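Local coordinates for protein dihydroorotase (Campylobacter jejuni subsp. jejuni, PDB 3PNU) that probably catalyses the reversible cyclization of carbamoyl aspartate to dihydroorotate in pyrimidine biosynthesis, using two zinc ions per subunit, at residues F180-T191 and N204-H213. Residues are numbered along the deposited sequence; the frame is centred on the assembly and turned at random.
Sequences FPRLKIVMEHIT and NLYATITLHH. With ZN (zinc ion), chain C.
T208 and H189 meet close to the metal centre. The T208 hydroxyl, OG1, lies between the backbone N and carbonyl carbon (chi1 67°) and from there accepts the backbone N–H of H189 at 3.0 Å. E188 folds back at chi2 (-64°), bringing its carboxylate toward T208; OE1 and T208 OG1 are modelled implausibly close, so that geometry is doubtful, but OE1 also bonds to H34, a ligand of the other zinc. The CB of H189 points away from 204-213 overall yet rests against the T210 methyl, and the ring reaches zinc through NE2 at 2.0 Å, beside H155 on the same metal. These are parallel strands 185-187 and 205-209 of the TIM barrel, joined through helix 193-201 in a beta-alpha-beta unit, with H189 toward the C-terminal ends of the barrel strands, where the metal site of this fold sits. A ladder links them from I185 N to N204 O, 2.9 Å and nearly in line with the C=O bond, through to I190 N on T208 O. V186 and Y206 share one face, V186 CG2 leaning on Y206 CB; the V186 and T208 side chains cross at about a right angle, CG1 to CG2 3.8 Å. On the other face L205 CD2 lies against I185 CB. I190 CG2 and CD1 approach A207 CB, and I190 packs on L195 and C196 of helix 193-201. At the start of the ladder N204 ND2 donates to L183 O in the carbonyl plane, 3.2 Å. Far down the other end, T191 CG2 sits squarely over the H213 ring, 3.3 Å from its centroid, a CH-pi contact; H213 ND1 is hydrogen-bonded to T210 OG1.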
loop_
_atom_site.group_PDB
_atom_site.type_symbol
_atom_site.label_atom_id
_atom_site.label_comp_id
_atom_site.label_asym_id
_atom_site.label_seq_id
_atom_site.Cartn_x
_atom_site.Cartn_y
_atom_site.Cartn_z
ATOM N N PHE A 180 22.406 3.413 -26.749
ATOM C CA PHE A 180 22.174 4.755 -27.291
ATOM C C PHE A 180 22.930 5.758 -26.437
ATOM O O PHE A 180 22.328 6.578 -25.768
ATOM C CB PHE A 180 20.680 5.047 -27.324
ATOM C CG PHE A 180 19.890 4.053 -28.147
ATOM C CD1 PHE A 180 19.826 4.164 -29.529
ATOM C CD2 PHE A 180 19.220 3.008 -27.546
ATOM C CE1 PHE A 180 19.111 3.249 -30.281
ATOM C CE2 PHE A 180 18.507 2.108 -28.288
ATOM C CZ PHE A 180 18.451 2.224 -29.657
ATOM N N PRO A 181 24.263 5.712 -26.493
ATOM C CA PRO A 181 25.105 6.501 -25.615
ATOM C C PRO A 181 25.102 8.004 -25.799
ATOM O O PRO A 181 25.598 8.704 -24.920
ATOM C CB PRO A 181 26.510 5.924 -25.848
ATOM C CG PRO A 181 26.457 5.326 -27.225
ATOM C CD PRO A 181 25.036 4.960 -27.505
ATOM N N ARG A 182 24.558 8.500 -26.903
ATOM C CA ARG A 182 24.492 9.939 -27.123
ATOM C C ARG A 182 23.085 10.451 -26.867
ATOM O O ARG A 182 22.806 11.626 -27.064
ATOM C CB ARG A 182 24.940 10.298 -28.546
ATOM C CG ARG A 182 26.364 9.826 -28.870
ATOM C CD ARG A 182 26.750 10.112 -30.321
ATOM N NE ARG A 182 25.733 9.647 -31.272
ATOM C CZ ARG A 182 25.591 8.393 -31.711
ATOM N NH1 ARG A 182 26.386 7.413 -31.277
ATOM N NH2 ARG A 182 24.619 8.117 -32.583
ATOM N N LEU A 183 22.192 9.565 -26.441
ATOM C CA LEU A 183 20.818 9.954 -26.130
ATOM C C LEU A 183 20.721 10.394 -24.661
ATOM O O LEU A 183 21.286 9.750 -23.781
ATOM C CB LEU A 183 19.896 8.763 -26.345
ATOM C CG LEU A 183 18.384 8.916 -26.136
ATOM C CD1 LEU A 183 17.744 9.923 -27.115
ATOM C CD2 LEU A 183 17.718 7.580 -26.294
ATOM N N LYS A 184 20.034 11.493 -24.389
ATOM C CA LYS A 184 19.802 11.881 -23.015
ATOM C C LYS A 184 18.585 11.102 -22.569
ATOM O O LYS A 184 17.522 11.160 -23.204
ATOM C CB LYS A 184 19.560 13.380 -22.859
ATOM C CG LYS A 184 20.814 14.187 -22.996
ATOM C CD LYS A 184 20.517 15.678 -22.877
ATOM C CE LYS A 184 21.749 16.471 -23.205
ATOM N NZ LYS A 184 21.384 17.845 -23.581
ATOM N N ILE A 185 18.751 10.357 -21.487
ATOM C CA ILE A 185 17.695 9.538 -20.954
ATOM C C ILE A 185 17.416 10.012 -19.542
ATOM O O ILE A 185 18.273 9.898 -18.658
ATOM C CB ILE A 185 18.093 8.050 -20.948
ATOM C CG1 ILE A 185 18.479 7.587 -22.361
ATOM C CG2 ILE A 185 16.973 7.209 -20.403
ATOM C CD1 ILE A 185 18.999 6.143 -22.460
ATOM N N VAL A 186 16.223 10.555 -19.333
ATOM C CA VAL A 186 15.856 11.058 -18.015
ATOM C C VAL A 186 14.946 10.068 -17.303
ATOM O O VAL A 186 13.838 9.784 -17.754
ATOM C CB VAL A 186 15.176 12.445 -18.090
ATOM C CG1 VAL A 186 14.934 13.008 -16.679
ATOM C CG2 VAL A 186 16.044 13.391 -18.890
ATOM N N MET A 187 15.460 9.519 -16.204
ATOM C CA MET A 187 14.717 8.602 -15.363
ATOM C C MET A 187 13.773 9.472 -14.521
ATOM O O MET A 187 14.191 10.066 -13.529
ATOM C CB MET A 187 15.688 7.827 -14.457
ATOM C CG MET A 187 16.761 7.037 -15.223
ATOM S SD MET A 187 17.811 5.981 -14.201
ATOM C CE MET A 187 18.570 7.185 -13.127
ATOM N N GLU A 188 12.511 9.578 -14.929
ATOM C CA GLU A 188 11.548 10.411 -14.192
ATOM C C GLU A 188 11.207 9.892 -12.828
ATOM O O GLU A 188 11.299 8.688 -12.563
ATOM C CB GLU A 188 10.259 10.579 -14.988
ATOM C CG GLU A 188 10.456 11.359 -16.277
ATOM C CD GLU A 188 10.907 12.807 -16.035
ATOM O OE1 GLU A 188 10.658 13.381 -14.929
ATOM O OE2 GLU A 188 11.503 13.365 -16.972
ATOM N N HIS A 189 10.782 10.819 -11.962
ATOM C CA HIS A 189 10.430 10.531 -10.564
ATOM C C HIS A 189 11.077 9.276 -9.979
ATOM O O HIS A 189 10.406 8.287 -9.703
ATOM C CB HIS A 189 8.926 10.470 -10.375
ATOM C CG HIS A 189 8.206 9.682 -11.419
ATOM N ND1 HIS A 189 8.509 8.371 -11.704
ATOM C CD2 HIS A 189 7.159 10.009 -12.215
ATOM C CE1 HIS A 189 7.705 7.936 -12.663
ATOM N NE2 HIS A 189 6.867 8.906 -12.976
ATOM N N ILE A 190 12.382 9.305 -9.787
ATOM C CA ILE A 190 13.034 8.136 -9.216
ATOM C C ILE A 190 12.665 8.045 -7.754
ATOM O O ILE A 190 12.466 9.070 -7.074
ATOM C CB ILE A 190 14.529 8.116 -9.414
ATOM C CG1 ILE A 190 15.225 9.298 -8.714
ATOM C CG2 ILE A 190 14.849 8.107 -10.923
ATOM C CD1 ILE A 190 16.794 9.123 -8.657
ATOM N N THR A 191 12.571 6.812 -7.276
ATOM C CA THR A 191 12.146 6.533 -5.920
ATOM C C THR A 191 12.935 5.452 -5.210
ATOM O O THR A 191 12.558 5.053 -4.133
ATOM C CB THR A 191 10.709 6.041 -5.970
ATOM O OG1 THR A 191 10.664 4.815 -6.716
ATOM C CG2 THR A 191 9.793 7.103 -6.649
ATOM N N ASN A 204 24.970 9.532 -19.888
ATOM C CA ASN A 204 23.731 9.958 -20.505
ATOM C C ASN A 204 22.458 9.726 -19.656
ATOM O O ASN A 204 21.334 9.948 -20.139
ATOM C CB ASN A 204 23.589 9.352 -21.893
ATOM C CG ASN A 204 23.694 7.848 -21.906
ATOM O OD1 ASN A 204 24.423 7.238 -21.100
ATOM N ND2 ASN A 204 22.985 7.228 -22.849
ATOM N N LEU A 205 22.628 9.291 -18.400
ATOM C CA LEU A 205 21.491 9.126 -17.506
ATOM C C LEU A 205 21.326 10.350 -16.621
ATOM O O LEU A 205 22.301 10.861 -16.068
ATOM C CB LEU A 205 21.616 7.878 -16.636
ATOM C CG LEU A 205 21.340 6.544 -17.305
ATOM C CD1 LEU A 205 21.545 5.437 -16.256
ATOM C CD2 LEU A 205 19.931 6.507 -17.879
ATOM N N TYR A 206 20.076 10.804 -16.506
ATOM C CA TYR A 206 19.715 11.939 -15.692
ATOM C C TYR A 206 18.483 11.525 -14.909
ATOM O O TYR A 206 17.972 10.428 -15.108
ATOM C CB TYR A 206 19.409 13.158 -16.576
ATOM C CG TYR A 206 20.592 13.618 -17.420
ATOM C CD1 TYR A 206 21.505 14.531 -16.924
ATOM C CD2 TYR A 206 20.791 13.132 -18.698
ATOM C CE1 TYR A 206 22.580 14.937 -17.668
ATOM C CE2 TYR A 206 21.867 13.556 -19.464
ATOM C CZ TYR A 206 22.754 14.450 -18.938
ATOM O OH TYR A 206 23.832 14.873 -19.673
ATOM N N ALA A 207 17.993 12.392 -14.026
ATOM C CA ALA A 207 16.806 12.052 -13.249
ATOM C C ALA A 207 16.051 13.255 -12.711
ATOM O O ALA A 207 16.609 14.345 -12.553
ATOM C CB ALA A 207 17.199 11.125 -12.089
ATOM N N THR A 208 14.765 13.057 -12.445
ATOM C CA THR A 208 13.964 14.073 -11.808
ATOM C C THR A 208 13.498 13.448 -10.499
ATOM O O THR A 208 13.336 12.232 -10.424
ATOM C CB THR A 208 12.765 14.542 -12.642
ATOM O OG1 THR A 208 11.805 13.489 -12.792
ATOM C CG2 THR A 208 13.203 15.044 -14.013
ATOM N N ILE A 209 13.328 14.269 -9.467
ATOM C CA ILE A 209 12.827 13.819 -8.168
ATOM C C ILE A 209 11.653 14.711 -7.715
ATOM O O ILE A 209 11.675 15.939 -7.915
ATOM C CB ILE A 209 13.897 13.851 -7.085
ATOM C CG1 ILE A 209 15.068 12.957 -7.459
ATOM C CG2 ILE A 209 13.302 13.371 -5.788
ATOM C CD1 ILE A 209 16.190 12.996 -6.467
ATOM N N THR A 210 10.637 14.087 -7.114
ATOM C CA THR A 210 9.446 14.794 -6.668
ATOM C C THR A 210 9.589 15.345 -5.275
ATOM O O THR A 210 10.528 15.036 -4.526
ATOM C CB THR A 210 8.209 13.860 -6.591
ATOM O OG1 THR A 210 8.386 12.942 -5.508
ATOM C CG2 THR A 210 7.997 13.124 -7.887
ATOM N N LEU A 211 8.616 16.150 -4.900
ATOM C CA LEU A 211 8.629 16.683 -3.577
ATOM C C LEU A 211 8.274 15.591 -2.588
ATOM O O LEU A 211 9.007 15.354 -1.636
ATOM C CB LEU A 211 7.650 17.839 -3.474
ATOM C CG LEU A 211 7.468 18.418 -2.071
ATOM C CD1 LEU A 211 8.799 18.697 -1.445
ATOM C CD2 LEU A 211 6.576 19.664 -2.143
ATOM N N HIS A 212 7.160 14.903 -2.827
ATOM C CA HIS A 212 6.701 13.881 -1.871
ATOM C C HIS A 212 7.705 12.766 -1.597
ATOM O O HIS A 212 7.899 12.387 -0.444
ATOM C CB HIS A 212 5.281 13.379 -2.194
ATOM C CG HIS A 212 5.055 12.985 -3.619
ATOM N ND1 HIS A 212 4.961 13.902 -4.645
ATOM C CD2 HIS A 212 4.829 11.772 -4.180
ATOM C CE1 HIS A 212 4.732 13.266 -5.781
ATOM N NE2 HIS A 212 4.657 11.969 -5.529
ATOM N N HIS A 213 8.404 12.295 -2.625
ATOM C CA HIS A 213 9.374 11.223 -2.434
ATOM C C HIS A 213 10.567 11.607 -1.581
ATOM O O HIS A 213 11.336 10.709 -1.134
ATOM C CB HIS A 213 9.820 10.650 -3.764
ATOM C CG HIS A 213 8.757 9.862 -4.454
ATOM N ND1 HIS A 213 8.154 10.283 -5.616
ATOM C CD2 HIS A 213 8.169 8.686 -4.126
ATOM C CE1 HIS A 213 7.251 9.390 -5.986
ATOM N NE2 HIS A 213 7.240 8.412 -5.098
HETATM ZN ZN ZN C . 5.273 8.869 -14.253
HETATM O O HOH W 1 10.833 11.118 -7.407
HETATM O O HOH W 2 4.154 9.865 -12.895
#